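Putative baseplate protein (Unidentified phage, PDB 2FSD) probably recognises the receptor on the surface of Lactococcus lactis cells through its head domain, as the receptor-binding protein of a lactococcal phage. Local coordinates at residues D38-S43 with T82-F87; G49-R54 with N65-P70. One frame throughout, in Å; residues are numbered along the deposited sequence.

Interaction 1: residues D38-S43 with T82-F87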
loop_
_atom_site.group_PDB
_atom_site.type_symbol
_atom_site.label_atom_id
_atom_site.label_comp_id
_atom_site.label_asym_id
_atom_site.label_seq_id
_atom_site.Cartn_x
_atom_site.Cartn_y
_atom_site.Cartn_z
ATOM N N ASP A 38 -1.179 12.538 -15.726
ATOM C CA ASP A 38 -2.452 12.416 -15.027
ATOM C C ASP A 38 -3.225 11.203 -15.545
ATOM O O ASP A 38 -3.324 10.982 -16.754
ATOM C CB ASP A 38 -3.315 13.672 -15.231
ATOM C CG ASP A 38 -2.695 14.919 -14.639
ATOM O OD1 ASP A 38 -2.096 14.855 -13.531
ATOM O OD2 ASP A 38 -2.813 15.978 -15.302
ATOM N N LEU A 39 -3.790 10.422 -14.633
ATOM C CA LEU A 39 -4.715 9.379 -15.032
ATOM C C LEU A 39 -6.028 10.056 -15.391
ATOM O O LEU A 39 -6.279 11.194 -14.975
ATOM C CB LEU A 39 -4.952 8.366 -13.920
ATOM C CG LEU A 39 -3.897 7.285 -13.719
ATOM C CD1 LEU A 39 -2.571 7.900 -13.301
ATOM C CD2 LEU A 39 -4.392 6.274 -12.678
ATOM N N ASN A 40 -6.837 9.352 -16.178
ATOM C CA ASN A 40 -8.228 9.736 -16.422
ATOM C C ASN A 40 -9.056 9.240 -15.249
ATOM O O ASN A 40 -8.958 8.073 -14.873
ATOM C CB ASN A 40 -8.737 9.139 -17.751
ATOM C CG ASN A 40 -7.825 9.500 -18.940
ATOM O OD1 ASN A 40 -7.437 10.656 -19.097
ATOM N ND2 ASN A 40 -7.459 8.503 -19.750
ATOM N N ARG A 41 -9.846 10.127 -14.660
ATOM C CA ARG A 41 -10.659 9.773 -13.503
ATOM C C ARG A 41 -12.021 9.211 -13.906
ATOM O O ARG A 41 -12.696 9.742 -14.810
ATOM C CB ARG A 41 -10.857 10.977 -12.587
ATOM C CG ARG A 41 -9.577 11.477 -11.943
ATOM C CD ARG A 41 -9.667 12.951 -11.701
ATOM N NE ARG A 41 -8.409 13.542 -11.242
ATOM C CZ ARG A 41 -8.155 13.943 -9.997
ATOM N NH1 ARG A 41 -9.052 13.803 -9.032
ATOM N NH2 ARG A 41 -6.986 14.505 -9.713
ATOM N N ALA A 42 -12.418 8.151 -13.197
ATOM C CA ALA A 42 -13.694 7.460 -13.424
ATOM C C ALA A 42 -14.842 8.353 -12.981
ATOM O O ALA A 42 -14.637 9.330 -12.263
ATOM C CB ALA A 42 -13.716 6.120 -12.654
ATOM N N SER A 43 -16.059 8.024 -13.399
ATOM C CA SER A 43 -17.218 8.816 -13.004
ATOM C C SER A 43 -17.380 8.892 -11.474
ATOM O O SER A 43 -17.002 7.977 -10.734
ATOM C CB SER A 43 -18.499 8.290 -13.660
ATOM O OG SER A 43 -18.493 6.890 -13.809
ATOM N N THR A 82 -8.023 5.553 -14.651
ATOM C CA THR A 82 -7.519 4.614 -15.648
ATOM C C THR A 82 -6.213 5.150 -16.265
ATOM O O THR A 82 -5.986 6.370 -16.336
ATOM C CB THR A 82 -8.557 4.332 -16.795
ATOM O OG1 THR A 82 -8.985 5.562 -17.386
ATOM C CG2 THR A 82 -9.772 3.569 -16.283
ATOM N N PHE A 83 -5.359 4.242 -16.721
ATOM C CA PHE A 83 -4.101 4.665 -17.354
ATOM C C PHE A 83 -4.339 5.072 -18.815
ATOM O O PHE A 83 -5.062 4.378 -19.548
ATOM C CB PHE A 83 -3.055 3.561 -17.279
ATOM C CG PHE A 83 -2.692 3.174 -15.874
ATOM C CD1 PHE A 83 -1.860 3.994 -15.111
ATOM C CD2 PHE A 83 -3.193 1.995 -15.300
ATOM C CE1 PHE A 83 -1.531 3.657 -13.804
ATOM C CE2 PHE A 83 -2.853 1.647 -13.991
ATOM C CZ PHE A 83 -2.025 2.477 -13.245
ATOM N N PRO A 84 -3.764 6.214 -19.242
ATOM C CA PRO A 84 -3.713 6.467 -20.685
ATOM C C PRO A 84 -3.005 5.321 -21.430
ATOM O O PRO A 84 -2.151 4.650 -20.837
ATOM C CB PRO A 84 -2.918 7.767 -20.781
ATOM C CG PRO A 84 -3.175 8.449 -19.473
ATOM C CD PRO A 84 -3.193 7.337 -18.473
ATOM N N PRO A 85 -3.399 5.058 -22.699
ATOM C CA PRO A 85 -2.794 4.034 -23.571
ATOM C C PRO A 85 -1.277 4.109 -23.753
ATOM O O PRO A 85 -0.690 3.172 -24.278
ATOM C CB PRO A 85 -3.464 4.277 -24.930
ATOM C CG PRO A 85 -4.704 4.945 -24.641
ATOM C CD PRO A 85 -4.533 5.723 -23.362
ATOM N N ALA A 86 -0.653 5.216 -23.374
ATOM C CA ALA A 86 0.795 5.309 -23.415
ATOM C C ALA A 86 1.442 4.270 -22.486
ATOM O O ALA A 86 2.504 3.731 -22.817
ATOM C CB ALA A 86 1.257 6.730 -23.046
ATOM N N PHE A 87 0.799 3.981 -21.347
ATOM C CA PHE A 87 1.359 3.062 -20.339
ATOM C C PHE A 87 1.276 1.589 -20.742
ATOM O O PHE A 87 1.951 0.751 -20.151
ATOM C CB PHE A 87 0.709 3.273 -18.958
ATOM C CG PHE A 87 1.064 4.587 -18.325
ATOM C CD1 PHE A 87 2.022 4.657 -17.327
ATOM C CD2 PHE A 87 0.460 5.770 -18.759
ATOM C CE1 PHE A 87 2.369 5.885 -16.758
ATOM C CE2 PHE A 87 0.797 6.995 -18.194
ATOM C CZ PHE A 87 1.750 7.049 -17.191
HETATM O O HOH W 1 -7.631 5.172 -19.684
#
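A water joins Asn40 to Thr82 and is gripped by three groups: it sits 2.7 Å from Thr82 OG1, donates to Phe83 O at 2.7 Å, and takes a weak bond from Asn40 ND2. Thr82 OG1 is placed for this by a chi1 of 54°, which sets it between its backbone N and carbonyl carbon. Asn40 and Thr82 put their side chains on one face of the sheet, where they cross at roughly a right angle. Their backbones are paired as well. Thr82 N reaches Asn40 O over 2.7 Å, and Asn40 N donates to Thr82 O at 3.1 Å, the longer arm of the two.

Leu39 CB packs against the same Thr82 O at 3.3 Å. On the inner side Leu39 and Phe83 run side by side, and Leu39 CD2 lies over a face of the Phe83 ring, 4.0 Å from Phe83 CE1. In the loop that follows strand 77-82, Pro84 CG lies 3.7 Å from Asp38 O. An antiparallel hydrogen-bonded pair thus joins the first strand, 34-41, to the end of strand 77-82, at the closure of the head domain's beta barrel.

Interaction 2: residues G49-R54 with N65-P70; sequences GILQAR and NSIPVP
Asn65 and Ile50 face each other as an antiparallel hydrogen-bonded pair. Asn65 N donates to Ile50 O at 2.8 Å, and Ile50 N returns a bond of 2.9 Å to Asn65 O. Both N-H groups approach at 155°, so the two arms are about equally straight. Beside this pair Gly49 packs closely: its CA is 3.1 Å from Asn65 O and makes a CA-H...O contact with Ser66 O at 3.3 Å. With no side chain and a positive phi of 77°, Gly49 lets these two carbonyls close in on its CA.

Ile67 supplies the apolar half. Its CD1 reaches across to strand 50-56 to lie 3.5 Å from Ile50 O and 3.6 Å from Leu51 CB, with Leu51 CD1 at the same 3.6 Å from Ile67 CD1. The two side chains cross at about a right angle, so the isoleucine methyl rests against the flank of the leucine. In Ile67 a chi1 of -60° sets CG1 beside the backbone N, and the extended chi2 carries CD1 on to Leu51.

All this belongs to the beta hairpin of strands 50-56 and 59-68, at the end remote from its turn. Here the second strand bends at Ser66, whose backbone is in a left-handed conformation; Ser66 and Ile67 both sit opposite Ile133 as a G1 beta bulge.

Further out, strand 132-140 holds the far side of that bend: Ser134 OG accepts from Ser66 N, and the backbones of Ile67 and Ile133 are hydrogen-bonded. Leu51 is backed by Leu39 and Phe135, while Ile67 also packs on Val45 and Val80 inside the barrel.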
loop_
_atom_site.group_PDB
_atom_site.type_symbol
_atom_site.label_atom_id
_atom_site.label_comp_id
_atom_site.label_asym_id
_atom_site.label_seq_id
_atom_site.Cartn_x
_atom_site.Cartn_y
_atom_site.Cartn_z
ATOM N N GLY A 49 -7.130 17.461 -6.084
ATOM C CA GLY A 49 -6.078 16.498 -5.734
ATOM C C GLY A 49 -5.352 16.053 -6.980
ATOM O O GLY A 49 -5.642 16.531 -8.073
ATOM N N ILE A 50 -4.397 15.150 -6.832
ATOM C CA ILE A 50 -3.558 14.763 -7.976
ATOM C C ILE A 50 -3.422 13.241 -8.086
ATOM O O ILE A 50 -3.211 12.553 -7.094
ATOM C CB ILE A 50 -2.190 15.509 -7.950
ATOM C CG1 ILE A 50 -2.432 17.026 -8.076
ATOM C CG2 ILE A 50 -1.271 15.052 -9.088
ATOM C CD1 ILE A 50 -1.173 17.865 -8.054
ATOM N N LEU A 51 -3.588 12.742 -9.310
ATOM C CA LEU A 51 -3.557 11.311 -9.608
ATOM C C LEU A 51 -2.771 11.117 -10.882
ATOM O O LEU A 51 -3.228 11.479 -11.963
ATOM C CB LEU A 51 -4.970 10.750 -9.798
ATOM C CG LEU A 51 -5.040 9.275 -10.178
ATOM C CD1 LEU A 51 -4.424 8.352 -9.105
ATOM C CD2 LEU A 51 -6.487 8.871 -10.488
ATOM N N GLN A 52 -1.578 10.559 -10.746
ATOM C CA GLN A 52 -0.656 10.457 -11.860
ATOM C C GLN A 52 0.271 9.232 -11.763
ATOM O O GLN A 52 0.450 8.642 -10.701
ATOM C CB GLN A 52 0.156 11.754 -11.967
ATOM C CG GLN A 52 0.716 12.231 -10.639
ATOM C CD GLN A 52 1.638 13.419 -10.757
ATOM O OE1 GLN A 52 1.862 13.943 -11.833
ATOM N NE2 GLN A 52 2.180 13.846 -9.637
ATOM N N ALA A 53 0.836 8.861 -12.905
ATOM C CA ALA A 53 1.747 7.738 -13.010
ATOM C C ALA A 53 2.914 8.047 -13.976
ATOM O O ALA A 53 2.810 8.931 -14.846
ATOM C CB ALA A 53 0.999 6.493 -13.439
ATOM N N ARG A 54 4.024 7.326 -13.792
ATOM C CA ARG A 54 5.226 7.460 -14.632
ATOM C C ARG A 54 5.917 6.094 -14.772
ATOM O O ARG A 54 5.734 5.204 -13.937
ATOM C CB ARG A 54 6.196 8.479 -14.020
ATOM C CG ARG A 54 7.142 7.868 -13.008
ATOM C CD ARG A 54 7.854 8.872 -12.133
ATOM N NE ARG A 54 8.693 9.794 -12.882
ATOM C CZ ARG A 54 9.609 10.603 -12.350
ATOM N NH1 ARG A 54 9.852 10.615 -11.048
ATOM N NH2 ARG A 54 10.294 11.405 -13.143
ATOM N N ASN A 65 -2.892 11.954 -4.354
ATOM C CA ASN A 65 -2.868 12.912 -3.276
ATOM C C ASN A 65 -4.218 13.650 -3.159
ATOM O O ASN A 65 -4.616 14.401 -4.052
ATOM C CB ASN A 65 -1.689 13.881 -3.464
ATOM C CG ASN A 65 -1.437 14.716 -2.247
ATOM O OD1 ASN A 65 -2.214 15.608 -1.929
ATOM N ND2 ASN A 65 -0.359 14.423 -1.539
ATOM N N SER A 66 -4.908 13.382 -2.051
ATOM C CA SER A 66 -6.188 13.982 -1.712
ATOM C C SER A 66 -7.164 13.889 -2.871
ATOM O O SER A 66 -7.703 14.885 -3.330
ATOM C CB SER A 66 -6.009 15.437 -1.261
ATOM O OG SER A 66 -5.303 15.517 -0.033
ATOM N N ILE A 67 -7.393 12.669 -3.339
ATOM C CA ILE A 67 -8.336 12.449 -4.424
ATOM C C ILE A 67 -9.720 12.190 -3.834
ATOM O O ILE A 67 -9.901 11.217 -3.114
ATOM C CB ILE A 67 -7.922 11.284 -5.302
ATOM C CG1 ILE A 67 -6.538 11.561 -5.904
ATOM C CG2 ILE A 67 -8.954 11.083 -6.418
ATOM C CD1 ILE A 67 -5.808 10.314 -6.366
ATOM N N PRO A 68 -10.701 13.061 -4.141
ATOM C CA PRO A 68 -12.053 12.820 -3.652
ATOM C C PRO A 68 -12.696 11.620 -4.350
ATOM O O PRO A 68 -12.822 11.625 -5.570
ATOM C CB PRO A 68 -12.794 14.123 -4.008
ATOM C CG PRO A 68 -11.732 15.108 -4.449
ATOM C CD PRO A 68 -10.633 14.276 -4.973
ATOM N N VAL A 69 -13.094 10.607 -3.578
ATOM C CA VAL A 69 -13.772 9.420 -4.132
ATOM C C VAL A 69 -15.242 9.249 -3.666
ATOM O O VAL A 69 -15.656 9.823 -2.655
ATOM C CB VAL A 69 -12.958 8.118 -3.849
ATOM C CG1 VAL A 69 -11.649 8.121 -4.680
ATOM C CG2 VAL A 69 -12.651 7.943 -2.329
ATOM N N PRO A 70 -16.050 8.487 -4.436
ATOM C CA PRO A 70 -17.405 8.106 -3.996
ATOM C C PRO A 70 -17.444 7.286 -2.691
ATOM O O PRO A 70 -16.471 6.569 -2.352
ATOM C CB PRO A 70 -17.928 7.248 -5.147
ATOM C CG PRO A 70 -17.058 7.569 -6.329
ATOM C CD PRO A 70 -15.742 7.999 -5.798
#

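Overall arrangement
Strand 50-56, half of interaction 2, lies between strand 34-41 of interaction 1 and strand 59-68, and pairs with both. Leu39 and Leu51 join the two contacts directly, through a probable backbone hydrogen bond and touching side chains. Interaction 1 lies nearer the surface, between segments 39 residues apart, and adds a bridging water to its backbone pair. Interaction 2 is partly buried, local to a hairpin and nested within the chain loop closed by the first; its backbone pair is supplemented by a CA-H...O contact from Gly49 and by aliphatic packing of Leu51 on Ile67, without an aromatic ring. Their centres are about 11 Å apart.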